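Local coordinates for protein 4-carboxymuconolactone decarboxylase (Sinorhizobium meliloti, PDB 4G9Q) that probably acts as a 4-carboxymuconolactone decarboxylase and, as in its family at large, may have peroxiredoxin activity, forming an all-helical trimer, at residues Leu53-Tyr56 / Thr57-Leu61; Phe189-Leu192 / Trp193-Asp197. All blocks are in the same frame, centred on the assembly; numbering follows the deposited sequence.

Interaction 1 of 2, residues Leu53-Tyr56 / Thr57-Leu61; sequences LEQY and TQQRL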
ATOM      1  N   LEU A  53     -12.493  14.161  14.189  1.00  8.11           N
ATOM      2  CA  LEU A  53     -12.660  13.028  13.279  1.00  8.56           C
ATOM      3  C   LEU A  53     -14.002  12.330  13.512  1.00  8.53           C
ATOM      4  O   LEU A  53     -14.696  11.968  12.559  1.00  8.71           O
ATOM      5  CB  LEU A  53     -11.502  12.037  13.411  1.00  8.59           C
ATOM      6  CG  LEU A  53     -11.537  10.793  12.506  1.00  9.85           C
ATOM      7  CD1 LEU A  53     -11.708  11.152  11.034  1.00 11.54           C
ATOM      8  CD2 LEU A  53     -10.297   9.946  12.727  1.00 11.15           C
ATOM      9  N   GLU A  54     -14.367  12.150  14.781  1.00  8.43           N
ATOM     10  CA  GLU A  54     -15.650  11.521  15.107  1.00  8.54           C
ATOM     11  C   GLU A  54     -16.813  12.340  14.570  1.00  8.44           C
ATOM     12  O   GLU A  54     -17.742  11.792  13.974  1.00  8.05           O
ATOM     13  CB  GLU A  54     -15.804  11.293  16.612  1.00  8.64           C
ATOM     14  CG  GLU A  54     -17.088  10.525  16.995  1.00 10.07           C
ATOM     15  CD  GLU A  54     -17.209   9.158  16.322  1.00 12.90           C
ATOM     16  OE1 GLU A  54     -16.169   8.529  16.030  1.00 13.02           O
ATOM     17  OE2 GLU A  54     -18.358   8.709  16.090  1.00 13.13           O
ATOM     18  N   GLN A  55     -16.747  13.656  14.770  1.00  8.87           N
ATOM     19  CA  GLN A  55     -17.774  14.562  14.257  1.00  9.14           C
ATOM     20  C   GLN A  55     -17.890  14.475  12.735  1.00  8.78           C
ATOM     21  O   GLN A  55     -18.998  14.371  12.192  1.00  8.87           O
ATOM     22  CB  GLN A  55     -17.474  16.001  14.670  1.00  9.70           C
ATOM     23  CG  GLN A  55     -18.613  16.962  14.386  1.00 12.48           C
ATOM     24  CD  GLN A  55     -19.642  16.947  15.487  1.00 17.13           C
ATOM     25  OE1 GLN A  55     -20.398  15.982  15.642  1.00 20.57           O
ATOM     26  NE2 GLN A  55     -19.668  18.008  16.277  1.00 18.21           N
ATOM     27  N   TYR A  56     -16.745  14.510  12.054  1.00  8.30           N
ATOM     28  CA  TYR A  56     -16.717  14.399  10.595  1.00  8.22           C
ATOM     29  C   TYR A  56     -17.282  13.061  10.111  1.00  8.04           C
ATOM     30  O   TYR A  56     -17.984  13.008   9.098  1.00  7.94           O
ATOM     31  CB  TYR A  56     -15.292  14.576  10.061  1.00  7.93           C
ATOM     32  CG  TYR A  56     -14.752  15.994  10.046  1.00  8.13           C
ATOM     33  CD1 TYR A  56     -15.579  17.088   9.778  1.00  8.59           C
ATOM     34  CD2 TYR A  56     -13.394  16.232  10.244  1.00  8.32           C
ATOM     35  CE1 TYR A  56     -15.063  18.389   9.733  1.00  9.94           C
ATOM     36  CE2 TYR A  56     -12.872  17.523  10.203  1.00  9.60           C
ATOM     37  CZ  TYR A  56     -13.710  18.593   9.950  1.00 10.77           C
ATOM     38  OH  TYR A  56     -13.186  19.864   9.903  1.00 11.13           O
ATOM     39  N   THR A  57     -16.981  11.988  10.838  1.00  8.09           N
ATOM     40  CA  THR A  57     -17.501  10.660  10.494  1.00  8.29           C
ATOM     41  C   THR A  57     -19.028  10.687  10.488  1.00  8.72           C
ATOM     42  O   THR A  57     -19.673  10.252   9.524  1.00  8.33           O
ATOM     43  CB  THR A  57     -16.992   9.580  11.475  1.00  8.35           C
ATOM     44  OG1 THR A  57     -15.565   9.514  11.407  1.00  8.10           O
ATOM     45  CG2 THR A  57     -17.577   8.206  11.124  1.00  8.03           C
ATOM     46  N   GLN A  58     -19.595  11.231  11.560  1.00  9.20           N
ATOM     47  CA  GLN A  58     -21.041  11.309  11.705  1.00 10.20           C
ATOM     48  C   GLN A  58     -21.679  12.259  10.695  1.00 10.39           C
ATOM     49  O   GLN A  58     -22.585  11.867   9.957  1.00 10.74           O
ATOM     50  CB  GLN A  58     -21.418  11.701  13.142  1.00 10.44           C
ATOM     51  CG  GLN A  58     -20.952  10.698  14.204  1.00 12.57           C
ATOM     52  CD  GLN A  58     -21.330   9.258  13.883  1.00 15.19           C
ATOM     53  OE1 GLN A  58     -20.489   8.357  13.945  1.00 17.88           O
ATOM     54  NE2 GLN A  58     -22.592   9.036  13.533  1.00 15.60           N
ATOM     55  N   GLN A  59     -21.193  13.496  10.646  1.00 10.37           N
ATOM     56  CA  GLN A  59     -21.853  14.531   9.855  1.00 10.92           C
ATOM     57  C   GLN A  59     -21.551  14.496   8.361  1.00 10.55           C
ATOM     58  O   GLN A  59     -22.434  14.773   7.548  1.00 11.01           O
ATOM     59  CB  GLN A  59     -21.546  15.914  10.421  1.00 11.23           C
ATOM     60  CG  GLN A  59     -22.063  16.104  11.839  1.00 13.76           C
ATOM     61  CD  GLN A  59     -21.903  17.519  12.337  1.00 15.71           C
ATOM     62  OE1 GLN A  59     -21.209  18.330  11.722  1.00 16.19           O
ATOM     63  NE2 GLN A  59     -22.546  17.828  13.463  1.00 17.21           N
ATOM     64  N   ARG A  60     -20.308  14.182   8.007  1.00  9.83           N
ATOM     65  CA  ARG A  60     -19.881  14.204   6.608  1.00  9.33           C
ATOM     66  C   ARG A  60     -19.924  12.827   5.961  1.00  9.23           C
ATOM     67  O   ARG A  60     -20.599  12.639   4.949  1.00  9.46           O
ATOM     68  CB  ARG A  60     -18.480  14.802   6.476  1.00  9.01           C
ATOM     69  CG  ARG A  60     -18.420  16.254   6.903  1.00  9.18           C
ATOM     70  CD  ARG A  60     -17.050  16.838   6.669  1.00  9.45           C
ATOM     71  NE  ARG A  60     -17.117  18.289   6.769  1.00 10.06           N
ATOM     72  CZ  ARG A  60     -16.090  19.117   6.597  1.00 10.88           C
ATOM     73  NH1 ARG A  60     -14.872  18.655   6.330  1.00  9.76           N
ATOM     74  NH2 ARG A  60     -16.293  20.422   6.690  1.00 11.86           N
ATOM     75  N   LEU A  61     -19.207  11.866   6.536  1.00  9.05           N
ATOM     76  CA  LEU A  61     -19.120  10.543   5.924  1.00  9.21           C
ATOM     77  C   LEU A  61     -20.482   9.853   5.907  1.00  9.80           C
ATOM     78  O   LEU A  61     -21.009   9.527   4.844  1.00  9.81           O
ATOM     79  CB  LEU A  61     -18.062   9.676   6.614  1.00  8.96           C
ATOM     80  CG  LEU A  61     -17.790   8.320   5.956  1.00  8.92           C
ATOM     81  CD1 LEU A  61     -17.386   8.472   4.485  1.00 10.38           C
ATOM     82  CD2 LEU A  61     -16.740   7.557   6.756  1.00  9.24           C
TER
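Leu53 O is gripped twice by Thr57. Thr57 N donates to Leu53 O at 2.9 Å, as in a regular helical turn, and Thr57 OG1 donates to the same Leu53 O at 2.8 Å; the two arrive from opposite faces of the carbonyl plane. The threonine can reach back like this because OG1 lies beside its own backbone N (chi1 -61°). One turn on, Tyr56 O also serves two donors, Arg60 N at 2.8 Å and Leu61 N at 3.1 Å. The second bond lies in the carbonyl plane and spans five residues, which marks the locally widened, pi-type turn.

Tyr56 and Arg60 then run side by side, pointing the same way. The arginine is extended from CG to NE, and CE1 of Tyr56 sits over the centre of one face of its guanidinium, 3.4 Å from Arg60 CZ, with ring and guanidinium planes 23° apart. Its terminal nitrogens are bound elsewhere: NH2 makes a salt bridge with Asp191 of the second subunit, and NH1 bonds to Tyr119 OH of that subunit. An alanine here would take away the flat group beside the Tyr56 ring and would probably leave Asp191 of the second subunit without this charged mate. On another flank, the amides of Gln55 and Gln59 are stacked with their planes 12° apart, Gln55 CD lying 3.6 Å from Gln59 NE2.

All of this belongs to helix 51-65, which is held on several sides. Glu54 is paired with Arg39 and packs on helix 43-47, and Leu61 meets Phe246 and Tyr247 of helix 234-248, while Leu53 packs on Ala118 and Tyr56 meets Tyr119 edge-to-face, both on helix 107-120 of the second subunit.

Interaction 2 of 2, residues Phe189-Leu192 / Trp193-Asp197; sequences FRDL and WLRPD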
ATOM      1  N   PHE A 189     -10.385 -14.423 -17.756  1.00  8.47           N
ATOM      2  CA  PHE A 189     -11.406 -14.087 -18.739  1.00  8.80           C
ATOM      3  C   PHE A 189     -12.289 -15.252 -19.185  1.00  9.13           C
ATOM      4  O   PHE A 189     -13.436 -15.035 -19.560  1.00  9.74           O
ATOM      5  CB  PHE A 189     -10.807 -13.284 -19.898  1.00  8.82           C
ATOM      6  CG  PHE A 189     -10.389 -11.909 -19.483  1.00  9.22           C
ATOM      7  CD1 PHE A 189     -11.336 -10.900 -19.337  1.00  9.70           C
ATOM      8  CD2 PHE A 189      -9.064 -11.638 -19.167  1.00  9.70           C
ATOM      9  CE1 PHE A 189     -10.963  -9.628 -18.913  1.00 10.81           C
ATOM     10  CE2 PHE A 189      -8.678 -10.368 -18.753  1.00 10.37           C
ATOM     11  CZ  PHE A 189      -9.628  -9.363 -18.628  1.00 11.13           C
ATOM     12  N   ARG A 190     -11.778 -16.476 -19.088  1.00  9.29           N
ATOM     13  CA  ARG A 190     -12.576 -17.661 -19.414  1.00  9.46           C
ATOM     14  C   ARG A 190     -13.090 -18.414 -18.184  1.00  8.74           C
ATOM     15  O   ARG A 190     -13.638 -19.518 -18.308  1.00  8.92           O
ATOM     16  CB  ARG A 190     -11.811 -18.595 -20.360  1.00  9.93           C
ATOM     17  CG  ARG A 190     -11.691 -18.042 -21.769  1.00 13.01           C
ATOM     18  CD  ARG A 190     -11.132 -19.068 -22.744  1.00 18.73           C
ATOM     19  NE  ARG A 190     -11.923 -19.096 -23.974  1.00 24.04           N
ATOM     20  CZ  ARG A 190     -12.920 -19.945 -24.209  1.00 25.54           C
ATOM     21  NH1 ARG A 190     -13.254 -20.864 -23.308  1.00 27.84           N
ATOM     22  NH2 ARG A 190     -13.585 -19.884 -25.352  1.00 27.47           N
ATOM     23  N   ASP A 191     -12.926 -17.815 -17.003  1.00  7.81           N
ATOM     24  CA  ASP A 191     -13.466 -18.391 -15.768  1.00  7.57           C
ATOM     25  C   ASP A 191     -13.978 -17.330 -14.799  1.00  7.10           C
ATOM     26  O   ASP A 191     -15.186 -17.124 -14.702  1.00  6.68           O
ATOM     27  CB  ASP A 191     -12.462 -19.332 -15.074  1.00  7.91           C
ATOM     28  CG  ASP A 191     -13.002 -19.902 -13.764  1.00  9.02           C
ATOM     29  OD1 ASP A 191     -14.240 -19.982 -13.608  1.00 10.58           O
ATOM     30  OD2 ASP A 191     -12.194 -20.271 -12.880  1.00 12.21           O
ATOM     31  N   LEU A 192     -13.064 -16.655 -14.092  1.00  6.42           N
ATOM     32  CA  LEU A 192     -13.441 -15.687 -13.058  1.00  6.43           C
ATOM     33  C   LEU A 192     -14.534 -14.708 -13.511  1.00  6.32           C
ATOM     34  O   LEU A 192     -15.534 -14.526 -12.806  1.00  6.84           O
ATOM     35  CB  LEU A 192     -12.203 -14.926 -12.535  1.00  6.11           C
ATOM     36  CG  LEU A 192     -12.405 -13.955 -11.356  1.00  6.84           C
ATOM     37  CD1 LEU A 192     -12.814 -14.682 -10.083  1.00  7.78           C
ATOM     38  CD2 LEU A 192     -11.135 -13.136 -11.125  1.00  6.68           C
ATOM     39  N   TRP A 193     -14.353 -14.111 -14.688  1.00  6.50           N
ATOM     40  CA  TRP A 193     -15.266 -13.085 -15.198  1.00  6.69           C
ATOM     41  C   TRP A 193     -16.611 -13.644 -15.650  1.00  6.96           C
ATOM     42  O   TRP A 193     -17.572 -12.893 -15.809  1.00  7.31           O
ATOM     43  CB  TRP A 193     -14.603 -12.263 -16.313  1.00  6.71           C
ATOM     44  CG  TRP A 193     -13.696 -11.218 -15.739  1.00  7.25           C
ATOM     45  CD1 TRP A 193     -12.345 -11.291 -15.595  1.00  7.97           C
ATOM     46  CD2 TRP A 193     -14.093  -9.958 -15.194  1.00  8.52           C
ATOM     47  NE1 TRP A 193     -11.867 -10.142 -15.001  1.00  9.30           N
ATOM     48  CE2 TRP A 193     -12.921  -9.307 -14.743  1.00  9.11           C
ATOM     49  CE3 TRP A 193     -15.325  -9.304 -15.059  1.00  9.34           C
ATOM     50  CZ2 TRP A 193     -12.946  -8.034 -14.157  1.00  9.39           C
ATOM     51  CZ3 TRP A 193     -15.349  -8.036 -14.472  1.00 10.06           C
ATOM     52  CH2 TRP A 193     -14.163  -7.419 -14.033  1.00  9.73           C
ATOM     53  N   LEU A 194     -16.673 -14.961 -15.825  1.00  6.84           N
ATOM     54  CA  LEU A 194     -17.912 -15.642 -16.208  1.00  7.09           C
ATOM     55  C   LEU A 194     -18.627 -16.304 -15.028  1.00  7.18           C
ATOM     56  O   LEU A 194     -19.716 -16.871 -15.186  1.00  7.54           O
ATOM     57  CB  LEU A 194     -17.616 -16.680 -17.298  1.00  6.76           C
ATOM     58  CG  LEU A 194     -16.853 -16.156 -18.518  1.00  7.75           C
ATOM     59  CD1 LEU A 194     -16.556 -17.299 -19.484  1.00  8.16           C
ATOM     60  CD2 LEU A 194     -17.609 -15.011 -19.216  1.00  8.29           C
ATOM     61  N   ARG A 195     -18.030 -16.232 -13.840  1.00  6.73           N
ATOM     62  CA  ARG A 195     -18.669 -16.775 -12.649  1.00  6.50           C
ATOM     63  C   ARG A 195     -19.934 -15.972 -12.322  1.00  6.92           C
ATOM     64  O   ARG A 195     -19.895 -14.743 -12.282  1.00  6.97           O
ATOM     65  CB  ARG A 195     -17.686 -16.807 -11.477  1.00  6.46           C
ATOM     66  CG  ARG A 195     -16.623 -17.909 -11.601  1.00  6.02           C
ATOM     67  CD  ARG A 195     -15.550 -17.778 -10.511  1.00  6.23           C
ATOM     68  NE  ARG A 195     -16.139 -17.808  -9.171  1.00  6.89           N
ATOM     69  CZ  ARG A 195     -16.418 -18.914  -8.484  1.00  7.04           C
ATOM     70  NH1 ARG A 195     -16.146 -20.117  -8.986  1.00  7.12           N
ATOM     71  NH2 ARG A 195     -16.966 -18.814  -7.283  1.00  6.86           N
ATOM     72  N   PRO A 196     -21.071 -16.661 -12.125  1.00  7.03           N
ATOM     73  CA  PRO A 196     -22.344 -15.927 -12.005  1.00  7.54           C
ATOM     74  C   PRO A 196     -22.632 -15.271 -10.646  1.00  8.16           C
ATOM     75  O   PRO A 196     -23.599 -14.513 -10.525  1.00  8.32           O
ATOM     76  CB  PRO A 196     -23.396 -17.007 -12.308  1.00  7.27           C
ATOM     77  CG  PRO A 196     -22.747 -18.286 -11.855  1.00  7.45           C
ATOM     78  CD  PRO A 196     -21.284 -18.120 -12.233  1.00  7.36           C
ATOM     79  N   ASP A 197     -21.795 -15.538  -9.646  1.00  8.59           N
ATOM     80  CA  ASP A 197     -22.072 -15.125  -8.267  1.00  9.16           C
ATOM     81  C   ASP A 197     -21.972 -13.610  -8.049  1.00  8.88           C
ATOM     82  O   ASP A 197     -22.484 -13.081  -7.061  1.00  9.21           O
ATOM     83  CB  ASP A 197     -21.183 -15.912  -7.304  1.00  9.25           C
ATOM     84  CG  ASP A 197     -21.109 -17.391  -7.675  1.00 10.99           C
ATOM     85  OD1 ASP A 197     -21.847 -18.186  -7.052  1.00 10.32           O
ATOM     86  OD2 ASP A 197     -20.350 -17.743  -8.618  1.00 11.64           O
TER
HETATM   87  O   HOH W   1     -15.318 -21.293 -11.558  1.00  9.60           O
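Phe189 and Trp193 both carry CG beside the backbone N and anti to the carbonyl carbon (chi1 -69° and -80°), and that shared choice swings their rings out together. They form an offset stack: the phenyl ring and the five-membered ring of the indole have centroids 4.8 Å apart and planes 9° from parallel. Trp193 CD1 lies over the rim of one phenyl face, 3.9 Å from Phe189 CD1. The indole NE1 remains available to Tyr120 OH, to which it is hydrogen-bonded, and the same ring system meets His116 edge-to-face and Lys226 in a cation-pi contact.

Between these rings and the next side-chain pair the helix gives way to a turn. Leu194 N donates to Asp191 O at 2.9 Å, and Arg195 N to Leu192 O at 3.2 Å, the latter closing a type I beta turn from Leu192 to Arg195. Leu194 folds back here, its CG 3.7 Å from Phe189 O.

Asp191 and Arg195 lie alongside one another, with carboxylate and guanidinium planes nearly perpendicular. Their charged atoms do not touch. Instead a water donates to Asp191 OD1 at 2.7 Å and accepts from Arg195 NH1 at 2.9 Å, sitting in the guanidinium plane at its edge. A bend at chi3 turns the guanidinium toward Glu112, which pairs with NE, and toward the carbonyls of Ala149 and Val150.

The carboxylate and the guanidinium are thus coupled through water and committed elsewhere: Asp191 OD2 makes a salt bridge with Arg60 of the third subunit. That salt bridge, with a second cation beyond the water at OD1, would be expected to favour the charged carboxylate, so the contact links the end of helix 178-192 to another subunit by charge.

Overall arrangement
Interactions 1 and 2 each join side chains within one continuous stretch, in the two carboxymuconolactone decarboxylase family regions of the chain and on opposite sides of its centre, with nearest atoms about 25 Å apart. Both are partly buried. Interaction 1 lies well inside helix 51-65, where carbonyl oxygens that each accept two hydrogen bonds and a tyrosine-arginine pair dominate; interaction 2 marks the close of helix 178-192, where an aromatic stack and a water-mediated pair accompany the turn. Within a chain they do not touch, but the trimer brings them together between chains: Arg60 of the first meets Asp191 of the second across a subunit boundary, so each copy offers the arginine at one interface and the aspartate at another.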